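Local coordinates for 2,3-dimethylmalate lyase (Aspergillus niger, PDB 3FA4), which is a magnesium-binding lyase with a TIM-barrel fold, of the phosphoenolpyruvate phosphomutase family, assembled from four chains, at residues 17-22 with 227-232; 52-57 with 64-69; 99-104 with 142-147. All blocks are in the same frame, centred on the assembly; numbering follows the deposited sequence.

Contact 1 of 3, residues 17-22 with 227-232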
loop_
_atom_site.group_PDB
_atom_site.type_symbol
_atom_site.label_atom_id
_atom_site.label_comp_id
_atom_site.label_asym_id
_atom_site.label_seq_id
_atom_site.Cartn_x
_atom_site.Cartn_y
_atom_site.Cartn_z
ATOM N N ASP B 17 30.862 22.089 -13.979
ATOM C CA ASP B 17 31.709 20.946 -14.360
ATOM C C ASP B 17 31.063 19.534 -14.258
ATOM O O ASP B 17 31.495 18.601 -14.931
ATOM C CB ASP B 17 33.040 21.054 -13.655
ATOM C CG ASP B 17 33.913 22.136 -14.279
ATOM O OD1 ASP B 17 33.534 22.606 -15.387
ATOM O OD2 ASP B 17 34.963 22.526 -13.671
ATOM N N SER B 18 30.003 19.438 -13.458
ATOM C CA SER B 18 29.341 18.184 -13.073
ATOM C C SER B 18 28.425 17.726 -14.143
ATOM O O SER B 18 27.606 18.517 -14.595
ATOM C CB SER B 18 28.462 18.349 -11.840
ATOM O OG SER B 18 29.254 18.637 -10.716
ATOM N N PHE B 19 28.513 16.445 -14.493
ATOM C CA PHE B 19 27.636 15.854 -15.467
ATOM C C PHE B 19 27.062 14.623 -14.802
ATOM O O PHE B 19 27.801 13.840 -14.224
ATOM C CB PHE B 19 28.425 15.508 -16.734
ATOM C CG PHE B 19 27.569 14.980 -17.800
ATOM C CD1 PHE B 19 26.666 15.823 -18.432
ATOM C CD2 PHE B 19 27.639 13.634 -18.164
ATOM C CE1 PHE B 19 25.762 15.306 -19.386
ATOM C CE2 PHE B 19 26.769 13.111 -19.109
ATOM C CZ PHE B 19 25.820 13.945 -19.724
ATOM N N ILE B 20 25.748 14.465 -14.872
ATOM C CA ILE B 20 25.000 13.386 -14.193
ATOM C C ILE B 20 24.595 12.261 -15.172
ATOM O O ILE B 20 23.978 12.524 -16.201
ATOM C CB ILE B 20 23.759 13.982 -13.468
ATOM C CG1 ILE B 20 24.227 15.033 -12.457
ATOM C CG2 ILE B 20 22.930 12.885 -12.732
ATOM C CD1 ILE B 20 23.707 16.364 -12.675
ATOM N N VAL B 21 24.984 11.024 -14.846
ATOM C CA VAL B 21 24.824 9.892 -15.718
ATOM C C VAL B 21 23.994 8.954 -14.906
ATOM O O VAL B 21 24.434 8.509 -13.862
ATOM C CB VAL B 21 26.183 9.193 -16.142
ATOM C CG1 VAL B 21 25.865 7.926 -16.996
ATOM C CG2 VAL B 21 27.075 10.143 -16.905
ATOM N N ALA B 22 22.792 8.669 -15.369
ATOM C CA ALA B 22 21.888 7.995 -14.540
ATOM C C ALA B 22 21.216 6.876 -15.311
ATOM O O ALA B 22 20.314 7.124 -16.104
ATOM C CB ALA B 22 20.895 8.971 -13.923
ATOM N N GLU B 227 29.751 12.665 -25.172
ATOM C CA GLU B 227 29.196 13.566 -26.190
ATOM C C GLU B 227 28.040 14.459 -25.715
ATOM O O GLU B 227 28.097 15.643 -25.949
ATOM C CB GLU B 227 28.797 12.788 -27.426
ATOM C CG GLU B 227 28.437 13.661 -28.648
ATOM C CD GLU B 227 27.928 12.835 -29.830
ATOM O OE1 GLU B 227 27.900 11.603 -29.729
ATOM O OE2 GLU B 227 27.572 13.398 -30.882
ATOM N N ALA B 228 26.987 13.919 -25.073
ATOM C CA ALA B 228 26.054 14.783 -24.355
ATOM C C ALA B 228 26.751 15.840 -23.461
ATOM O O ALA B 228 26.405 16.989 -23.502
ATOM C CB ALA B 228 25.074 13.964 -23.542
ATOM N N LYS B 229 27.749 15.459 -22.670
ATOM C CA LYS B 229 28.379 16.377 -21.754
ATOM C C LYS B 229 29.009 17.572 -22.463
ATOM O O LYS B 229 28.874 18.717 -22.006
ATOM C CB LYS B 229 29.478 15.658 -20.994
ATOM C CG LYS B 229 30.125 16.546 -19.924
ATOM C CD LYS B 229 31.496 16.000 -19.652
ATOM C CE LYS B 229 32.216 16.960 -18.720
ATOM N NZ LYS B 229 32.161 16.433 -17.311
ATOM N N GLU B 230 29.700 17.269 -23.567
ATOM C CA GLU B 230 30.335 18.198 -24.497
ATOM C C GLU B 230 29.392 18.993 -25.360
ATOM O O GLU B 230 29.691 20.139 -25.664
ATOM C CB GLU B 230 31.307 17.434 -25.343
ATOM C CG GLU B 230 32.478 16.949 -24.493
ATOM C CD GLU B 230 33.334 15.905 -25.181
ATOM O OE1 GLU B 230 33.097 15.492 -26.354
ATOM O OE2 GLU B 230 34.324 15.529 -24.533
ATOM N N MET B 231 28.222 18.442 -25.710
ATOM C CA MET B 231 27.214 19.299 -26.323
ATOM C C MET B 231 26.764 20.335 -25.284
ATOM O O MET B 231 26.271 21.369 -25.641
ATOM C CB MET B 231 25.968 18.534 -26.809
ATOM C CG MET B 231 26.186 17.619 -27.896
ATOM S SD MET B 231 24.708 16.699 -28.233
ATOM C CE MET B 231 25.083 16.048 -29.911
ATOM N N GLY B 232 26.837 20.012 -24.002
ATOM C CA GLY B 232 26.423 20.942 -22.972
ATOM C C GLY B 232 25.259 20.531 -22.120
ATOM O O GLY B 232 24.741 21.364 -21.364
#

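Contact 2 of 3, residues 52-57 with 64-69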
loop_
_atom_site.group_PDB
_atom_site.type_symbol
_atom_site.label_atom_id
_atom_site.label_comp_id
_atom_site.label_asym_id
_atom_site.label_seq_id
_atom_site.Cartn_x
_atom_site.Cartn_y
_atom_site.Cartn_z
ATOM N N SER B 52 7.180 -3.751 -14.198
ATOM C CA SER B 52 7.455 -4.580 -13.005
ATOM C C SER B 52 6.340 -4.637 -11.939
ATOM O O SER B 52 6.007 -5.673 -11.385
ATOM C CB SER B 52 8.736 -4.074 -12.388
ATOM O OG SER B 52 9.227 -4.964 -11.429
ATOM N N VAL B 53 5.748 -3.520 -11.624
ATOM C CA VAL B 53 4.740 -3.514 -10.552
ATOM C C VAL B 53 3.422 -4.094 -11.043
ATOM O O VAL B 53 2.784 -4.791 -10.315
ATOM C CB VAL B 53 4.635 -2.094 -9.898
ATOM C CG1 VAL B 53 3.496 -1.976 -8.936
ATOM C CG2 VAL B 53 5.936 -1.769 -9.171
ATOM N N HIS B 54 3.037 -3.849 -12.287
ATOM C CA HIS B 54 1.732 -4.244 -12.730
ATOM C C HIS B 54 1.802 -5.225 -13.930
ATOM O O HIS B 54 0.762 -5.718 -14.386
ATOM C CB HIS B 54 0.901 -3.012 -13.115
ATOM C CG HIS B 54 0.662 -2.059 -11.992
ATOM N ND1 HIS B 54 -0.197 -2.333 -10.948
ATOM C CD2 HIS B 54 1.143 -0.816 -11.762
ATOM C CE1 HIS B 54 -0.212 -1.307 -10.108
ATOM N NE2 HIS B 54 0.579 -0.368 -10.587
ATOM N N GLY B 55 3.008 -5.459 -14.472
ATOM C CA GLY B 55 3.134 -6.271 -15.691
ATOM C C GLY B 55 2.273 -5.699 -16.815
ATOM O O GLY B 55 1.585 -6.445 -17.512
ATOM N N GLN B 56 2.331 -4.367 -16.979
ATOM C CA GLN B 56 1.581 -3.605 -18.017
ATOM C C GLN B 56 2.488 -2.715 -18.866
ATOM O O GLN B 56 3.651 -2.462 -18.523
ATOM C CB GLN B 56 0.507 -2.707 -17.386
ATOM C CG GLN B 56 -0.642 -3.361 -16.696
ATOM C CD GLN B 56 -1.624 -3.900 -17.706
ATOM O OE1 GLN B 56 -1.202 -4.410 -18.706
ATOM N NE2 GLN B 56 -2.918 -3.743 -17.475
ATOM N N ALA B 57 1.957 -2.268 -20.010
ATOM C CA ALA B 57 2.619 -1.216 -20.781
ATOM C C ALA B 57 2.404 0.129 -20.038
ATOM O O ALA B 57 1.576 0.224 -19.130
ATOM C CB ALA B 57 2.107 -1.191 -22.190
ATOM N N LEU B 64 -0.178 7.535 -7.737
ATOM C CA LEU B 64 0.836 8.154 -6.852
ATOM C C LEU B 64 1.457 7.085 -5.892
ATOM O O LEU B 64 2.684 7.018 -5.749
ATOM C CB LEU B 64 0.226 9.317 -6.042
ATOM C CG LEU B 64 1.139 10.027 -5.025
ATOM C CD1 LEU B 64 2.589 10.474 -5.641
ATOM C CD2 LEU B 64 0.337 11.147 -4.430
ATOM N N ASN B 65 0.577 6.316 -5.232
ATOM C CA ASN B 65 0.947 5.244 -4.335
ATOM C C ASN B 65 2.022 4.299 -4.937
ATOM O O ASN B 65 3.077 4.106 -4.356
ATOM C CB ASN B 65 -0.291 4.432 -3.998
ATOM C CG ASN B 65 -1.380 5.253 -3.319
ATOM O OD1 ASN B 65 -1.821 6.260 -3.839
ATOM N ND2 ASN B 65 -1.870 4.770 -2.202
ATOM N N ASP B 66 1.736 3.695 -6.092
ATOM C CA ASP B 66 2.748 2.838 -6.744
ATOM C C ASP B 66 4.117 3.474 -6.925
ATOM O O ASP B 66 5.146 2.867 -6.627
ATOM C CB ASP B 66 2.291 2.400 -8.109
ATOM C CG ASP B 66 0.894 1.804 -8.107
ATOM O OD1 ASP B 66 0.410 1.213 -7.109
ATOM O OD2 ASP B 66 0.247 1.981 -9.130
ATOM N N MET B 67 4.086 4.673 -7.498
ATOM C CA MET B 67 5.184 5.346 -8.059
ATOM C C MET B 67 6.073 5.867 -6.964
ATOM O O MET B 67 7.265 5.702 -7.023
ATOM C CB MET B 67 4.594 6.466 -8.937
ATOM C CG MET B 67 4.211 5.937 -10.328
ATOM S SD MET B 67 5.658 5.698 -11.452
ATOM C CE MET B 67 5.047 4.332 -12.368
ATOM N N ARG B 68 5.474 6.504 -5.955
ATOM C CA ARG B 68 6.170 6.870 -4.724
ATOM C C ARG B 68 6.725 5.687 -3.925
ATOM O O ARG B 68 7.791 5.814 -3.341
ATOM C CB ARG B 68 5.228 7.660 -3.821
ATOM C CG ARG B 68 5.897 8.144 -2.531
ATOM C CD ARG B 68 5.563 7.253 -1.348
ATOM N NE ARG B 68 6.293 7.740 -0.175
ATOM C CZ ARG B 68 5.766 8.427 0.839
ATOM N NH1 ARG B 68 4.483 8.717 0.888
ATOM N NH2 ARG B 68 6.524 8.792 1.826
ATOM N N ALA B 69 6.006 4.549 -3.858
ATOM C CA ALA B 69 6.527 3.406 -3.085
ATOM C C ALA B 69 7.814 2.890 -3.753
ATOM O O ALA B 69 8.826 2.588 -3.062
ATOM C CB ALA B 69 5.520 2.360 -2.894
#

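Contact 3 of 3, residues 99-104 with 142-147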
loop_
_atom_site.group_PDB
_atom_site.type_symbol
_atom_site.label_atom_id
_atom_site.label_comp_id
_atom_site.label_asym_id
_atom_site.label_seq_id
_atom_site.Cartn_x
_atom_site.Cartn_y
_atom_site.Cartn_z
ATOM N N ARG B 99 1.083 17.322 -3.184
ATOM C CA ARG B 99 1.108 16.015 -2.510
ATOM C C ARG B 99 2.170 15.086 -3.012
ATOM O O ARG B 99 2.819 14.441 -2.214
ATOM C CB ARG B 99 -0.246 15.322 -2.602
ATOM C CG ARG B 99 -1.259 15.973 -1.708
ATOM C CD ARG B 99 -2.573 15.160 -1.542
ATOM N NE ARG B 99 -2.409 13.791 -1.017
ATOM C CZ ARG B 99 -2.644 13.431 0.249
ATOM N NH1 ARG B 99 -2.990 14.335 1.142
ATOM N NH2 ARG B 99 -2.469 12.164 0.663
ATOM N N THR B 100 2.331 14.995 -4.331
ATOM C CA THR B 100 3.379 14.171 -4.970
ATOM C C THR B 100 4.769 14.742 -4.593
ATOM O O THR B 100 5.698 14.022 -4.311
ATOM C CB THR B 100 3.265 14.299 -6.505
ATOM O OG1 THR B 100 2.002 13.861 -6.951
ATOM C CG2 THR B 100 4.442 13.558 -7.279
ATOM N N THR B 101 4.865 16.059 -4.617
ATOM C CA THR B 101 6.140 16.788 -4.374
ATOM C C THR B 101 6.596 16.514 -2.935
ATOM O O THR B 101 7.722 16.184 -2.742
ATOM C CB THR B 101 5.971 18.285 -4.680
ATOM O OG1 THR B 101 5.556 18.451 -6.056
ATOM C CG2 THR B 101 7.263 19.102 -4.449
ATOM N N GLU B 102 5.664 16.626 -1.971
ATOM C CA GLU B 102 5.892 16.445 -0.540
ATOM C C GLU B 102 6.295 14.983 -0.163
ATOM O O GLU B 102 7.259 14.775 0.613
ATOM C CB GLU B 102 4.629 16.876 0.251
ATOM C CG GLU B 102 4.340 18.318 0.197
ATOM C CD GLU B 102 2.854 18.666 0.351
ATOM O OE1 GLU B 102 1.974 17.775 0.580
ATOM O OE2 GLU B 102 2.560 19.877 0.245
ATOM N N GLN B 103 5.509 14.021 -0.660
ATOM C CA GLN B 103 5.765 12.598 -0.574
ATOM C C GLN B 103 7.071 12.124 -1.240
ATOM O O GLN B 103 7.823 11.388 -0.634
ATOM C CB GLN B 103 4.583 11.842 -1.163
ATOM C CG GLN B 103 3.382 11.923 -0.305
ATOM C CD GLN B 103 2.318 11.016 -0.731
ATOM O OE1 GLN B 103 2.612 9.974 -1.306
ATOM N NE2 GLN B 103 1.052 11.353 -0.421
ATOM N N TYR B 104 7.344 12.511 -2.474
ATOM C CA TYR B 104 8.688 12.309 -3.068
ATOM C C TYR B 104 9.815 12.917 -2.237
ATOM O O TYR B 104 10.847 12.296 -2.058
ATOM C CB TYR B 104 8.750 12.893 -4.492
ATOM C CG TYR B 104 8.289 11.954 -5.632
ATOM C CD1 TYR B 104 7.183 11.150 -5.491
ATOM C CD2 TYR B 104 8.981 11.922 -6.875
ATOM C CE1 TYR B 104 6.752 10.318 -6.552
ATOM C CE2 TYR B 104 8.568 11.092 -7.927
ATOM C CZ TYR B 104 7.456 10.304 -7.732
ATOM O OH TYR B 104 7.053 9.498 -8.723
ATOM N N ARG B 142 4.315 25.397 -11.141
ATOM C CA ARG B 142 4.195 26.337 -10.038
ATOM C C ARG B 142 3.843 25.659 -8.734
ATOM O O ARG B 142 4.461 25.879 -7.775
ATOM C CB ARG B 142 3.226 27.476 -10.384
ATOM C CG ARG B 142 3.410 28.777 -9.597
ATOM C CD ARG B 142 2.899 30.059 -10.279
ATOM N NE ARG B 142 2.685 29.890 -11.689
ATOM C CZ ARG B 142 1.534 30.063 -12.323
ATOM N NH1 ARG B 142 0.446 30.464 -11.715
ATOM N NH2 ARG B 142 1.471 29.833 -13.598
ATOM N N ALA B 143 2.877 24.775 -8.762
ATOM C CA ALA B 143 2.402 24.000 -7.603
ATOM C C ALA B 143 3.472 23.088 -6.968
ATOM O O ALA B 143 3.483 22.879 -5.765
ATOM C CB ALA B 143 1.164 23.177 -8.000
ATOM N N ALA B 144 4.353 22.554 -7.800
ATOM C CA ALA B 144 5.541 21.760 -7.408
ATOM C C ALA B 144 6.615 22.633 -6.748
ATOM O O ALA B 144 7.108 22.366 -5.661
ATOM C CB ALA B 144 6.128 21.030 -8.674
ATOM N N VAL B 145 7.007 23.672 -7.436
ATOM C CA VAL B 145 7.949 24.675 -6.889
ATOM C C VAL B 145 7.411 25.261 -5.588
ATOM O O VAL B 145 8.130 25.372 -4.614
ATOM C CB VAL B 145 8.258 25.748 -7.973
ATOM C CG1 VAL B 145 9.224 26.825 -7.490
ATOM C CG2 VAL B 145 8.736 25.043 -9.270
ATOM N N GLN B 146 6.141 25.603 -5.526
ATOM C CA GLN B 146 5.641 26.172 -4.296
ATOM C C GLN B 146 5.496 25.142 -3.176
ATOM O O GLN B 146 5.683 25.462 -1.987
ATOM C CB GLN B 146 4.323 26.883 -4.534
ATOM C CG GLN B 146 4.438 28.111 -5.476
ATOM C CD GLN B 146 3.058 28.618 -5.874
ATOM O OE1 GLN B 146 2.061 27.933 -5.641
ATOM N NE2 GLN B 146 2.996 29.780 -6.477
ATOM N N ALA B 147 5.191 23.909 -3.545
ATOM C CA ALA B 147 5.056 22.822 -2.580
ATOM C C ALA B 147 6.349 22.526 -1.882
ATOM O O ALA B 147 6.326 22.405 -0.695
ATOM C CB ALA B 147 4.513 21.536 -3.258
HETATM O O HOH W 1 3.951 21.905 0.668
#

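Contact 1 of 3, residues 17-22 with 227-232
The ammonium group of K229 donates a hydrogen bond to the backbone carbonyl of D17, NZ to O 3.3 Å, a rather long bond that arrives almost in line with the C=O (166° at the oxygen). Lysine suits the place because its chain is long enough to run from the helix past F19 and still reach the loop before the strand; the chain stays extended until it bends at chi4 (100°), which turns NZ to the carbonyl. The carboxylate of D17 lies farther off, OD1 to NZ 6.6 Å, so any electrostatic attraction it adds is probably modest.

Beneath this polar tip the contact is a CH-pi interaction. CB of K229 sits 3.8 Å from the centroid of the F19 ring, over its centre, while K229 CG approaches F19 CG at the root of the ring at 3.7 Å. With CG of F19 anti to the backbone N (chi1 -176°), the ring extends to the helix and lies under the start of the lysine chain. A228 meets the far end of the ring obliquely, CB to CZ 3.9 Å, its small methyl allowing helix and ring to come close. The helix closes in a Schellman motif, with G232 at positive phi, a backbone shape that glycine, having no CB, takes up without strain.

In the barrel, strand 20-25 bonds through I20 and A22 to strand 235-238, which follows helix 225-231. F19 and A228 both rest on I236 of that strand, so the ring fills the angle between the helix and the sheet.

Contact 2 of 3, residues 52-57 with 64-69
H54, near the C-terminal end of helix 46-54, faces D66 in the first turn of helix 64-75, and G55 follows H54 with positive phi, a backbone turn that glycine adopts easily. The two side chains meet in one hydrogen bond, H54 NE2 to D66 OD2, 2.8 Å with an N-H...O angle of 153°. The acceptor lies nearly in the plane of the imidazole, whereas the donor stands well above the plane of the carboxylate; the two planes are 65° apart. CG of H54 lies anti to its carbonyl carbon (chi1 -62°), an orientation that swings NE2 across to the aspartate. V53 CG1 packs 3.7 Å above one face of the imidazole, offset to its rim.

This His-carboxylate pair joins two consecutive helices of the TIM barrel, neither strand nor helix intervening between them. Histidine gives a donor at the far end of a flat ring, and aspartate a short arm with two acceptors to share out. OD2 also takes the backbone N-H of T63, just before the helix. At the boundary with a neighbouring subunit, D66 OD1 accepts a hydrogen bond from N65 ND2 of that subunit, and, reciprocally, N65 ND2 of this chain donates to D66 OD1 of that same subunit.

Contact 3 of 3, residues 99-104 with 142-147
T101 of helix 94-107 packs against A144 and A147 of helix 134-151, two helices from the outer layer of the TIM barrel. The short segments cross at -41° with their axes 8.7 Å apart, and the CA atoms of T101 and A144 come within 5.9 Å. Such a close approach is possible because one helix offers alanines, whose methyl groups take little space, and the other a compact beta-branched residue.

The tight part lies around T101. Its CB touches the methyl of A147 at 3.8 Å, and its CG2 meets the backbone oxygen of A144 at 3.5 Å, a van der Waals contact. The two branches divide the work: with CG2 anti to the backbone N, the methyl is directed at A144 O and A147, while OG1 (chi1 -58°) rests alongside CA and CB of A144. That hydroxyl can be buried against alanine because it is hydrogen-bonded to the carbonyl O of V97 in its own helix. V97 also touches A143 and A144, and A98 touches A147, continuing the apolar seam along helix 94-107.

Toward E102 the packing thins. This residue is partly exposed, and its carboxylate comes no nearer to the A147 methyl than OE2 to CB at 4.3 Å. Glutamate suits this margin, since its long chain can lie along the seam and place its charged end where water can enter. One water links the helices there, donating to E102 OE2 at a short distance whose exact length is doubtful, and to the main-chain O of A147 at 2.8 Å.

In the fold
Contacts 2 and 3 both lie within the stretch of chain closed by contact 1, which joins the first strand of the barrel to a helix near its end. Contact 1 stands apart, its nearest atoms about 15 Å from contact 2 and 14 Å from contact 3. Contacts 2 and 3 touch: L64 CD1 lies 3.7 Å from T100 OG1, and R68 NH1 makes a weak hydrogen bond to Q103 OE1, so helix 64-75 packs against helix 94-107. The magnesium ion, held by D86 and D88, is about 11 Å from the side chain of D66. Y104 of contact 3 hydrogen-bonds through OH to the backbone O of D86.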